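Local coordinates for glutamate ABC superfamily ATP binding cassette transporter, binding protein (Enterococcus faecium DO, PDB 5EYF) that binds glutamate as a solute-binding protein and probably delivers it to an ABC transporter for uptake into the cell, at residues Asn15-Tyr23 with Leu54-Val65; Ile45-Ile53 with Phe211-Met222. One frame throughout, in Å; residues are numbered along the deposited sequence. Where two conformers were deposited one is given.

In the fold
Two contacts about 12 Å apart, measured between their centres, lie on the same side of the chain's centre, in one lobe of this family 3 solute-binding protein. Along the chain the order is strand 16-21, helix 41-54, strand 59-64 and, far later, helix 209-225, so the segments of contacts 1 and 2 alternate. Contact 1 pairs the two strands in a parallel sheet; contact 2 lays helix 209-225 against the helix that connects them. Lys51 of that helix probably donates hydrogen bonds to the carbonyl oxygens of Asp56 and Gly58, and Thr50 packs on Thr60. A late helix thereby packs onto the lobe begun by the N-terminal strands, where Lys22 reaches the bound glutamate.

Contact 1 of 2, residues Asn15-Tyr23 with Leu54-Val65; sequences NEIIWGVKY and LGDNGKTEFVEV. With GLU (glutamic acid), chain E.
One face of the Tyr23 ring is covered by Glu64, whose CB stands 3.4 Å from the ring centroid and 3° off its normal, a CH-pi contact; Val21 CG2 lies in plane at the ring's edge. The extended Glu64 chain then brings its carboxylate within 11° of parallel to the ring. A water binds Glu64 OE2, Val65 O and Tyr23 N, tying the strand ends together. Trp19 carries Ile17 CG2 over one face, and its five-membered ring meets Phe62 obliquely, while Val21 CG1 touches Phe62 CD1 at 3.5 Å. Trp19 and Phe62 face helix 41-54, where Trp19 NE1 hydrogen-bonds Thr50 OG1. The strands that carry them, 16-21 and 59-64, pair in parallel, and Trp19 N reaches Glu61 O at 2.7 Å, almost straight at 172°. On the opposite face of the pair, Ile18 CG2 packs against Val63 CG2. Just past the first strand, Lys22 NZ gives the bound glutamate's OE1 a 2.9 Å hydrogen bond and also bonds Ser67. The end of the pairing thus places an ammonium group where it would probably help to balance the ligand's side-chain carboxylate.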
loop_
_atom_site.group_PDB
_atom_site.type_symbol
_atom_site.label_atom_id
_atom_site.label_comp_id
_atom_site.label_asym_id
_atom_site.label_seq_id
_atom_site.Cartn_x
_atom_site.Cartn_y
_atom_site.Cartn_z
ATOM N N ASN B 15 -9.247 25.951 -20.797
ATOM C CA ASN B 15 -9.323 26.152 -19.353
ATOM C C ASN B 15 -10.069 25.008 -18.664
ATOM O O ASN B 15 -10.845 25.214 -17.726
ATOM C CB ASN B 15 -9.961 27.500 -19.020
ATOM C CG ASN B 15 -9.673 27.915 -17.609
ATOM O OD1 ASN B 15 -8.586 27.639 -17.077
ATOM N ND2 ASN B 15 -10.658 28.529 -16.964
ATOM N N GLU B 16 -9.797 23.786 -19.111
ATOM C CA GLU B 16 -10.560 22.622 -18.678
ATOM C C GLU B 16 -9.649 21.400 -18.644
ATOM O O GLU B 16 -8.716 21.284 -19.443
ATOM C CB GLU B 16 -11.750 22.384 -19.626
ATOM C CG GLU B 16 -12.770 21.322 -19.192
ATOM C CD GLU B 16 -13.822 21.073 -20.270
ATOM O OE1 GLU B 16 -13.432 20.734 -21.411
ATOM O OE2 GLU B 16 -15.034 21.244 -19.998
ATOM N N ILE B 17 -9.917 20.497 -17.697
ATOM C CA ILE B 17 -9.377 19.143 -17.728
ATOM C C ILE B 17 -10.550 18.172 -17.708
ATOM O O ILE B 17 -11.510 18.365 -16.954
ATOM C CB ILE B 17 -8.431 18.864 -16.550
ATOM C CG1 ILE B 17 -7.248 19.825 -16.605
ATOM C CG2 ILE B 17 -7.981 17.371 -16.555
ATOM C CD1 ILE B 17 -6.363 19.677 -15.417
ATOM N N ILE B 18 -10.485 17.145 -18.558
ATOM C CA ILE B 18 -11.551 16.162 -18.718
ATOM C C ILE B 18 -11.115 14.864 -18.051
ATOM O O ILE B 18 -10.121 14.250 -18.456
ATOM C CB ILE B 18 -11.868 15.914 -20.195
ATOM C CG1 ILE B 18 -12.189 17.236 -20.910
ATOM C CG2 ILE B 18 -13.028 14.937 -20.315
ATOM C CD1 ILE B 18 -12.490 17.070 -22.364
ATOM N N TRP B 19 -11.871 14.438 -17.052
ATOM C CA TRP B 19 -11.486 13.322 -16.197
ATOM C C TRP B 19 -12.428 12.159 -16.429
ATOM O O TRP B 19 -13.648 12.342 -16.434
ATOM C CB TRP B 19 -11.537 13.674 -14.711
ATOM C CG TRP B 19 -10.614 14.740 -14.284
ATOM C CD1 TRP B 19 -10.845 16.078 -14.321
ATOM C CD2 TRP B 19 -9.311 14.565 -13.710
ATOM N NE1 TRP B 19 -9.760 16.761 -13.804
ATOM C CE2 TRP B 19 -8.807 15.852 -13.415
ATOM C CE3 TRP B 19 -8.529 13.448 -13.405
ATOM C CZ2 TRP B 19 -7.544 16.060 -12.871
ATOM C CZ3 TRP B 19 -7.286 13.646 -12.821
ATOM C CH2 TRP B 19 -6.793 14.945 -12.573
ATOM N N GLY B 20 -11.859 10.972 -16.621
ATOM C CA GLY B 20 -12.630 9.752 -16.645
ATOM C C GLY B 20 -12.803 9.158 -15.261
ATOM O O GLY B 20 -11.816 8.827 -14.590
ATOM N N VAL B 21 -14.051 9.026 -14.804
ATOM C CA VAL B 21 -14.365 8.575 -13.451
ATOM C C VAL B 21 -15.426 7.498 -13.522
ATOM O O VAL B 21 -16.199 7.428 -14.481
ATOM C CB VAL B 21 -14.859 9.741 -12.543
ATOM C CG1 VAL B 21 -13.757 10.783 -12.308
ATOM C CG2 VAL B 21 -16.129 10.410 -13.137
ATOM N N LYS B 22 -15.465 6.658 -12.484
ATOM C CA LYS B 22 -16.576 5.739 -12.331
ATOM C C LYS B 22 -17.854 6.514 -12.048
ATOM O O LYS B 22 -17.831 7.595 -11.443
ATOM C CB LYS B 22 -16.308 4.740 -11.201
ATOM C CG LYS B 22 -15.002 3.927 -11.351
ATOM C CD LYS B 22 -14.885 3.267 -12.715
ATOM C CE LYS B 22 -13.749 2.229 -12.783
ATOM N NZ LYS B 22 -14.021 0.939 -12.081
ATOM N N TYR B 23 -18.982 5.950 -12.498
ATOM C CA TYR B 23 -20.296 6.479 -12.150
ATOM C C TYR B 23 -21.056 5.568 -11.201
ATOM O O TYR B 23 -22.172 5.913 -10.789
ATOM C CB TYR B 23 -21.166 6.719 -13.404
ATOM C CG TYR B 23 -20.917 8.026 -14.150
ATOM C CD1 TYR B 23 -19.701 8.695 -14.071
ATOM C CD2 TYR B 23 -21.916 8.589 -14.935
ATOM C CE1 TYR B 23 -19.478 9.896 -14.768
ATOM C CE2 TYR B 23 -21.705 9.783 -15.623
ATOM C CZ TYR B 23 -20.496 10.428 -15.545
ATOM O OH TYR B 23 -20.337 11.610 -16.252
ATOM N N LEU B 54 -4.738 24.597 -13.105
ATOM C CA LEU B 54 -5.288 25.691 -13.884
ATOM C C LEU B 54 -5.557 26.936 -13.063
ATOM O O LEU B 54 -5.795 28.001 -13.644
ATOM C CB LEU B 54 -6.595 25.247 -14.542
ATOM C CG LEU B 54 -6.494 24.046 -15.482
ATOM C CD1 LEU B 54 -7.858 23.757 -16.131
ATOM C CD2 LEU B 54 -5.405 24.281 -16.553
ATOM N N GLY B 55 -5.554 26.832 -11.749
ATOM C CA GLY B 55 -5.900 27.966 -10.923
ATOM C C GLY B 55 -7.376 28.007 -10.594
ATOM O O GLY B 55 -8.162 27.117 -10.942
ATOM N N ASP B 56 -7.739 29.103 -9.919
ATOM C CA ASP B 56 -9.035 29.239 -9.253
ATOM C C ASP B 56 -10.208 28.910 -10.156
ATOM O O ASP B 56 -11.168 28.260 -9.724
ATOM C CB ASP B 56 -9.225 30.667 -8.743
ATOM C CG ASP B 56 -8.537 30.918 -7.435
ATOM O OD1 ASP B 56 -8.079 29.939 -6.798
ATOM O OD2 ASP B 56 -8.479 32.106 -7.046
ATOM N N ASN B 57 -10.201 29.427 -11.385
ATOM C CA ASN B 57 -11.359 29.266 -12.252
ATOM C C ASN B 57 -11.199 28.133 -13.254
ATOM O O ASN B 57 -11.940 28.083 -14.241
ATOM C CB ASN B 57 -11.672 30.570 -12.982
ATOM C CG ASN B 57 -10.716 30.848 -14.113
ATOM O OD1 ASN B 57 -9.528 30.557 -14.015
ATOM N ND2 ASN B 57 -11.236 31.396 -15.213
ATOM N N GLY B 58 -10.272 27.210 -13.012
ATOM C CA GLY B 58 -10.147 26.061 -13.891
ATOM C C GLY B 58 -11.394 25.188 -13.837
ATOM O O GLY B 58 -11.996 24.988 -12.783
ATOM N N LYS B 59 -11.778 24.654 -14.987
ATOM C CA LYS B 59 -12.992 23.860 -15.068
ATOM C C LYS B 59 -12.697 22.370 -15.135
ATOM O O LYS B 59 -11.682 21.938 -15.682
ATOM C CB LYS B 59 -13.822 24.252 -16.289
ATOM C CG LYS B 59 -14.389 25.641 -16.220
ATOM C CD LYS B 59 -15.083 25.965 -17.530
ATOM C CE LYS B 59 -16.363 25.153 -17.723
ATOM N NZ LYS B 59 -17.517 25.705 -16.949
ATOM N N THR B 60 -13.598 21.591 -14.562
ATOM C CA THR B 60 -13.530 20.145 -14.622
ATOM C C THR B 60 -14.667 19.639 -15.494
ATOM O O THR B 60 -15.770 20.195 -15.487
ATOM C CB THR B 60 -13.624 19.541 -13.225
ATOM O OG1 THR B 60 -14.897 19.888 -12.667
ATOM C CG2 THR B 60 -12.506 20.102 -12.323
ATOM N N GLU B 61 -14.376 18.615 -16.278
ATOM C CA GLU B 61 -15.392 17.862 -16.982
ATOM C C GLU B 61 -15.222 16.398 -16.622
ATOM O O GLU B 61 -14.095 15.895 -16.566
ATOM C CB GLU B 61 -15.298 18.050 -18.498
ATOM C CG GLU B 61 -16.534 17.555 -19.220
ATOM C CD GLU B 61 -17.779 18.319 -18.799
ATOM O OE1 GLU B 61 -17.631 19.461 -18.304
ATOM O OE2 GLU B 61 -18.900 17.781 -18.951
ATOM N N PHE B 62 -16.335 15.725 -16.345
ATOM C CA PHE B 62 -16.317 14.309 -16.022
ATOM C C PHE B 62 -16.985 13.491 -17.125
ATOM O O PHE B 62 -18.015 13.893 -17.689
ATOM C CB PHE B 62 -16.985 14.064 -14.671
ATOM C CG PHE B 62 -16.201 14.637 -13.512
ATOM C CD1 PHE B 62 -15.038 13.995 -13.057
ATOM C CD2 PHE B 62 -16.601 15.799 -12.881
ATOM C CE1 PHE B 62 -14.297 14.520 -12.021
ATOM C CE2 PHE B 62 -15.847 16.322 -11.817
ATOM C CZ PHE B 62 -14.695 15.686 -11.397
ATOM N N VAL B 63 -16.352 12.365 -17.439
ATOM C CA VAL B 63 -16.803 11.397 -18.433
ATOM C C VAL B 63 -16.842 10.034 -17.765
ATOM O O VAL B 63 -15.873 9.628 -17.101
ATOM C CB VAL B 63 -15.873 11.367 -19.667
ATOM C CG1 VAL B 63 -16.196 10.199 -20.591
ATOM C CG2 VAL B 63 -15.912 12.693 -20.409
ATOM N N GLU B 64 -17.940 9.315 -17.936
ATOM C CA GLU B 64 -18.028 7.988 -17.342
ATOM C C GLU B 64 -17.051 7.019 -18.008
ATOM O O GLU B 64 -17.034 6.880 -19.239
ATOM C CB GLU B 64 -19.451 7.433 -17.449
ATOM C CG GLU B 64 -19.460 5.987 -16.980
ATOM C CD GLU B 64 -20.826 5.375 -16.776
ATOM O OE1 GLU B 64 -21.820 5.887 -17.319
ATOM O OE2 GLU B 64 -20.894 4.344 -16.065
ATOM N N VAL B 65 -16.273 6.305 -17.184
ATOM C CA VAL B 65 -15.517 5.145 -17.638
ATOM C C VAL B 65 -15.903 3.941 -16.785
ATOM O O VAL B 65 -16.422 4.071 -15.671
ATOM C CB VAL B 65 -13.989 5.367 -17.551
ATOM C CG1 VAL B 65 -13.593 6.637 -18.282
ATOM C CG2 VAL B 65 -13.522 5.388 -16.082
HETATM N N GLU E . -8.465 -1.339 -8.276
HETATM C CA GLU E . -8.725 -2.566 -9.046
HETATM C C GLU E . -8.290 -2.386 -10.494
HETATM O O GLU E . -7.824 -1.311 -10.893
HETATM C CB GLU E . -10.208 -2.981 -8.976
HETATM C CG GLU E . -11.207 -1.847 -9.208
HETATM C CD GLU E . -11.308 -1.378 -10.656
HETATM O OE1 GLU E . -11.639 -0.204 -10.852
HETATM O OE2 GLU E . -11.148 -2.184 -11.602
HETATM O OXT GLU E . -8.375 -3.330 -11.304
HETATM O O HOH W 1 -18.709 3.628 -14.497
#

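Contact 2 of 2, residues Ile45-Ile53 with Phe211-Met222; sequences IAKAITKKI and FLKAVNQALEEM
Helix-on-helix packing by knobs into holes joins helix 41-54, the crossover between the parallel strands 16-21 and 59-64, to helix 209-225 near the C-terminus. The short segments 45-53 and 211-222 cross at 105°, their axes 8.7 Å apart at the closest point, an approach allowed by the small side chains of Ala48, Ala214 and Ala218. Ala218 CB touches Lys52 CB at 3.5 Å, with Ile49 CG2 also against it. Three knobs do most of the filling. Ile49 sits among Val215, Ala218, Leu219 and Met222, and Ile53 among Phe211, Ala214, Val215 and Ala218, its CD1 reaching Val215 CG2. In the reverse direction Met222, present as selenomethionine, enters the hole made by Ile45, Ala48, Ile49 and Lys52. Its SE lies 3.5 Å from Ile49 CG1, the two side chains crossing at about a right angle, and a bend at its last torsion (chi3 55°) turns CE onto Ala48 CB. Strand 16-21 backs this apolar layer, with Trp19 on Ile49 and Ile17 on Ile53. At the border Lys52 bends at chi2 (-57°), laying its CE 3.7 Å from Met222 CG, and its ammonium forms a salt bridge with Asp225. Glu221 is too far for a second one: its OE1 stays 4.3 Å from Lys52 NZ, and a water links that same OE1 to Lys52 O.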
loop_
_atom_site.group_PDB
_atom_site.type_symbol
_atom_site.label_atom_id
_atom_site.label_comp_id
_atom_site.label_asym_id
_atom_site.label_seq_id
_atom_site.Cartn_x
_atom_site.Cartn_y
_atom_site.Cartn_z
ATOM N N ILE B 45 -10.716 14.575 -5.557
ATOM C CA ILE B 45 -9.298 14.683 -5.891
ATOM C C ILE B 45 -9.126 15.322 -7.270
ATOM O O ILE B 45 -8.263 16.189 -7.470
ATOM C CB ILE B 45 -8.620 13.294 -5.797
ATOM C CG1 ILE B 45 -8.571 12.769 -4.318
ATOM C CG2 ILE B 45 -7.228 13.323 -6.366
ATOM C CD1 ILE B 45 -7.571 13.512 -3.428
ATOM N N ALA B 46 -9.922 14.880 -8.261
ATOM C CA ALA B 46 -9.851 15.468 -9.603
ATOM C C ALA B 46 -10.099 16.971 -9.575
ATOM O O ALA B 46 -9.386 17.742 -10.230
ATOM C CB ALA B 46 -10.882 14.800 -10.509
ATOM N N LYS B 47 -11.141 17.402 -8.863
ATOM C CA LYS B 47 -11.439 18.836 -8.795
ATOM C C LYS B 47 -10.286 19.600 -8.153
ATOM O O LYS B 47 -9.895 20.673 -8.636
ATOM C CB LYS B 47 -12.739 19.067 -8.027
ATOM C CG LYS B 47 -13.970 18.528 -8.739
ATOM C CD LYS B 47 -15.192 18.680 -7.883
ATOM C CE LYS B 47 -16.424 18.310 -8.652
ATOM N NZ LYS B 47 -17.663 18.730 -7.924
ATOM N N ALA B 48 -9.730 19.065 -7.065
ATOM C CA ALA B 48 -8.639 19.755 -6.386
ATOM C C ALA B 48 -7.396 19.843 -7.271
ATOM O O ALA B 48 -6.702 20.870 -7.283
ATOM C CB ALA B 48 -8.325 19.039 -5.071
ATOM N N ILE B 49 -7.096 18.783 -8.029
ATOM C CA ILE B 49 -5.942 18.819 -8.913
ATOM C C ILE B 49 -6.147 19.856 -9.991
ATOM O O ILE B 49 -5.231 20.619 -10.322
ATOM C CB ILE B 49 -5.709 17.431 -9.534
ATOM C CG1 ILE B 49 -5.204 16.483 -8.454
ATOM C CG2 ILE B 49 -4.712 17.519 -10.694
ATOM C CD1 ILE B 49 -5.146 15.039 -8.930
ATOM N N THR B 50 -7.347 19.886 -10.561
ATOM C CA THR B 50 -7.631 20.851 -11.606
ATOM C C THR B 50 -7.427 22.278 -11.117
ATOM O O THR B 50 -6.879 23.123 -11.844
ATOM C CB THR B 50 -9.057 20.653 -12.102
ATOM O OG1 THR B 50 -9.204 19.296 -12.537
ATOM C CG2 THR B 50 -9.289 21.558 -13.321
ATOM N N LYS B 51 -7.820 22.565 -9.878
ATOM C CA LYS B 51 -7.600 23.924 -9.375
ATOM C C LYS B 51 -6.114 24.223 -9.159
ATOM O O LYS B 51 -5.678 25.374 -9.337
ATOM C CB LYS B 51 -8.391 24.139 -8.080
ATOM C CG LYS B 51 -9.917 24.083 -8.255
ATOM C CD LYS B 51 -10.423 25.109 -9.275
ATOM C CE LYS B 51 -11.950 25.262 -9.188
ATOM N NZ LYS B 51 -12.548 26.057 -10.314
ATOM N N LYS B 52 -5.322 23.226 -8.760
ATOM C CA LYS B 52 -3.879 23.443 -8.663
ATOM C C LYS B 52 -3.266 23.707 -10.036
ATOM O O LYS B 52 -2.399 24.578 -10.181
ATOM C CB LYS B 52 -3.193 22.234 -8.011
ATOM C CG LYS B 52 -3.568 21.964 -6.551
ATOM C CD LYS B 52 -3.303 23.157 -5.652
ATOM C CE LYS B 52 -3.351 22.731 -4.194
ATOM N NZ LYS B 52 -3.311 23.969 -3.344
ATOM N N ILE B 53 -3.675 22.947 -11.057
ATOM C CA ILE B 53 -3.019 23.058 -12.353
ATOM C C ILE B 53 -3.432 24.343 -13.051
ATOM O O ILE B 53 -2.588 25.105 -13.550
ATOM C CB ILE B 53 -3.332 21.820 -13.220
ATOM C CG1 ILE B 53 -2.790 20.565 -12.548
ATOM C CG2 ILE B 53 -2.798 21.995 -14.674
ATOM C CD1 ILE B 53 -3.049 19.282 -13.358
ATOM N N PHE B 211 1.734 17.124 -18.783
ATOM C CA PHE B 211 0.521 17.024 -17.968
ATOM C C PHE B 211 0.739 16.102 -16.771
ATOM O O PHE B 211 0.313 16.409 -15.648
ATOM C CB PHE B 211 -0.639 16.549 -18.843
ATOM C CG PHE B 211 -1.955 16.423 -18.131
ATOM C CD1 PHE B 211 -2.514 17.496 -17.468
ATOM C CD2 PHE B 211 -2.648 15.219 -18.144
ATOM C CE1 PHE B 211 -3.733 17.375 -16.816
ATOM C CE2 PHE B 211 -3.878 15.091 -17.504
ATOM C CZ PHE B 211 -4.423 16.169 -16.832
ATOM N N LEU B 212 1.430 14.981 -16.987
ATOM C CA LEU B 212 1.751 14.077 -15.882
ATOM C C LEU B 212 2.526 14.805 -14.785
ATOM O O LEU B 212 2.206 14.682 -13.595
ATOM C CB LEU B 212 2.547 12.873 -16.402
ATOM C CG LEU B 212 3.069 11.916 -15.330
ATOM C CD1 LEU B 212 1.938 11.241 -14.544
ATOM C CD2 LEU B 212 3.948 10.853 -15.991
ATOM N N LYS B 213 3.548 15.577 -15.172
ATOM C CA LYS B 213 4.310 16.349 -14.195
ATOM C C LYS B 213 3.421 17.341 -13.458
ATOM O O LYS B 213 3.566 17.528 -12.244
ATOM C CB LYS B 213 5.463 17.092 -14.878
ATOM C CG LYS B 213 6.694 16.250 -15.152
ATOM C CD LYS B 213 7.810 17.069 -15.810
ATOM C CE LYS B 213 8.163 16.542 -17.194
ATOM N NZ LYS B 213 8.627 15.137 -17.169
ATOM N N ALA B 214 2.498 17.987 -14.181
ATOM C CA ALA B 214 1.563 18.919 -13.553
ATOM C C ALA B 214 0.660 18.219 -12.537
ATOM O O ALA B 214 0.381 18.771 -11.466
ATOM C CB ALA B 214 0.715 19.612 -14.625
ATOM N N VAL B 215 0.157 17.026 -12.872
ATOM C CA VAL B 215 -0.682 16.278 -11.939
ATOM C C VAL B 215 0.110 15.892 -10.697
ATOM O O VAL B 215 -0.382 16.020 -9.564
ATOM C CB VAL B 215 -1.261 15.037 -12.648
ATOM C CG1 VAL B 215 -1.916 14.077 -11.652
ATOM C CG2 VAL B 215 -2.253 15.469 -13.740
ATOM N N ASN B 216 1.348 15.433 -10.881
ATOM C CA ASN B 216 2.142 15.059 -9.705
ATOM C C ASN B 216 2.472 16.265 -8.838
ATOM O O ASN B 216 2.473 16.163 -7.606
ATOM C CB ASN B 216 3.428 14.344 -10.122
ATOM C CG ASN B 216 3.190 12.884 -10.394
ATOM O OD1 ASN B 216 2.239 12.300 -9.861
ATOM N ND2 ASN B 216 4.010 12.289 -11.249
ATOM N N GLN B 217 2.742 17.411 -9.466
ATOM C CA GLN B 217 3.006 18.620 -8.703
ATOM C C GLN B 217 1.769 19.051 -7.933
ATOM O O GLN B 217 1.864 19.484 -6.781
ATOM C CB GLN B 217 3.463 19.730 -9.660
ATOM C CG GLN B 217 3.707 21.087 -9.014
ATOM C CD GLN B 217 4.884 21.081 -8.070
ATOM O OE1 GLN B 217 5.826 20.315 -8.246
ATOM N NE2 GLN B 217 4.837 21.942 -7.053
ATOM N N ALA B 218 0.597 18.946 -8.566
ATOM C CA ALA B 218 -0.659 19.265 -7.896
ATOM C C ALA B 218 -0.854 18.395 -6.658
ATOM O O ALA B 218 -1.175 18.902 -5.576
ATOM C CB ALA B 218 -1.822 19.095 -8.873
ATOM N N LEU B 219 -0.639 17.076 -6.799
ATOM C CA LEU B 219 -0.745 16.176 -5.652
ATOM C C LEU B 219 0.244 16.558 -4.566
ATOM O O LEU B 219 -0.112 16.586 -3.384
ATOM C CB LEU B 219 -0.511 14.715 -6.068
ATOM C CG LEU B 219 -1.659 14.074 -6.850
ATOM C CD1 LEU B 219 -1.172 12.768 -7.485
ATOM C CD2 LEU B 219 -2.831 13.843 -5.906
ATOM N N GLU B 220 1.495 16.838 -4.946
ATOM C CA GLU B 220 2.489 17.296 -3.971
ATOM C C GLU B 220 1.970 18.490 -3.178
ATOM O O GLU B 220 2.048 18.519 -1.947
ATOM C CB GLU B 220 3.797 17.657 -4.679
ATOM C CG GLU B 220 4.938 18.022 -3.734
ATOM C CD GLU B 220 6.260 18.269 -4.459
ATOM O OE1 GLU B 220 6.265 18.333 -5.709
ATOM O OE2 GLU B 220 7.301 18.397 -3.779
ATOM N N GLU B 221 1.433 19.485 -3.879
ATOM C CA GLU B 221 0.941 20.688 -3.221
ATOM C C GLU B 221 -0.225 20.371 -2.290
ATOM O O GLU B 221 -0.333 20.957 -1.203
ATOM C CB GLU B 221 0.524 21.697 -4.288
ATOM C CG GLU B 221 1.696 22.376 -5.021
ATOM C CD GLU B 221 1.231 23.341 -6.113
ATOM O OE1 GLU B 221 0.119 23.914 -5.986
ATOM O OE2 GLU B 221 1.981 23.522 -7.105
HETATM N N MSE B 222 -1.082 19.422 -2.680
HETATM C CA MSE B 222 -2.251 19.077 -1.890
HETATM C C MSE B 222 -1.868 18.311 -0.626
HETATM O O MSE B 222 -2.496 18.453 0.424
HETATM C CB MSE B 222 -3.215 18.232 -2.728
HETATM C CG MSE B 222 -3.882 19.042 -3.872
HETATM SE SE MSE B 222 -4.612 17.913 -5.268
HETATM C CE MSE B 222 -5.781 16.742 -4.211
HETATM O O HOH W 2 -0.587 25.012 -3.916
HETATM O O HOH W 3 -0.933 25.790 -7.540
#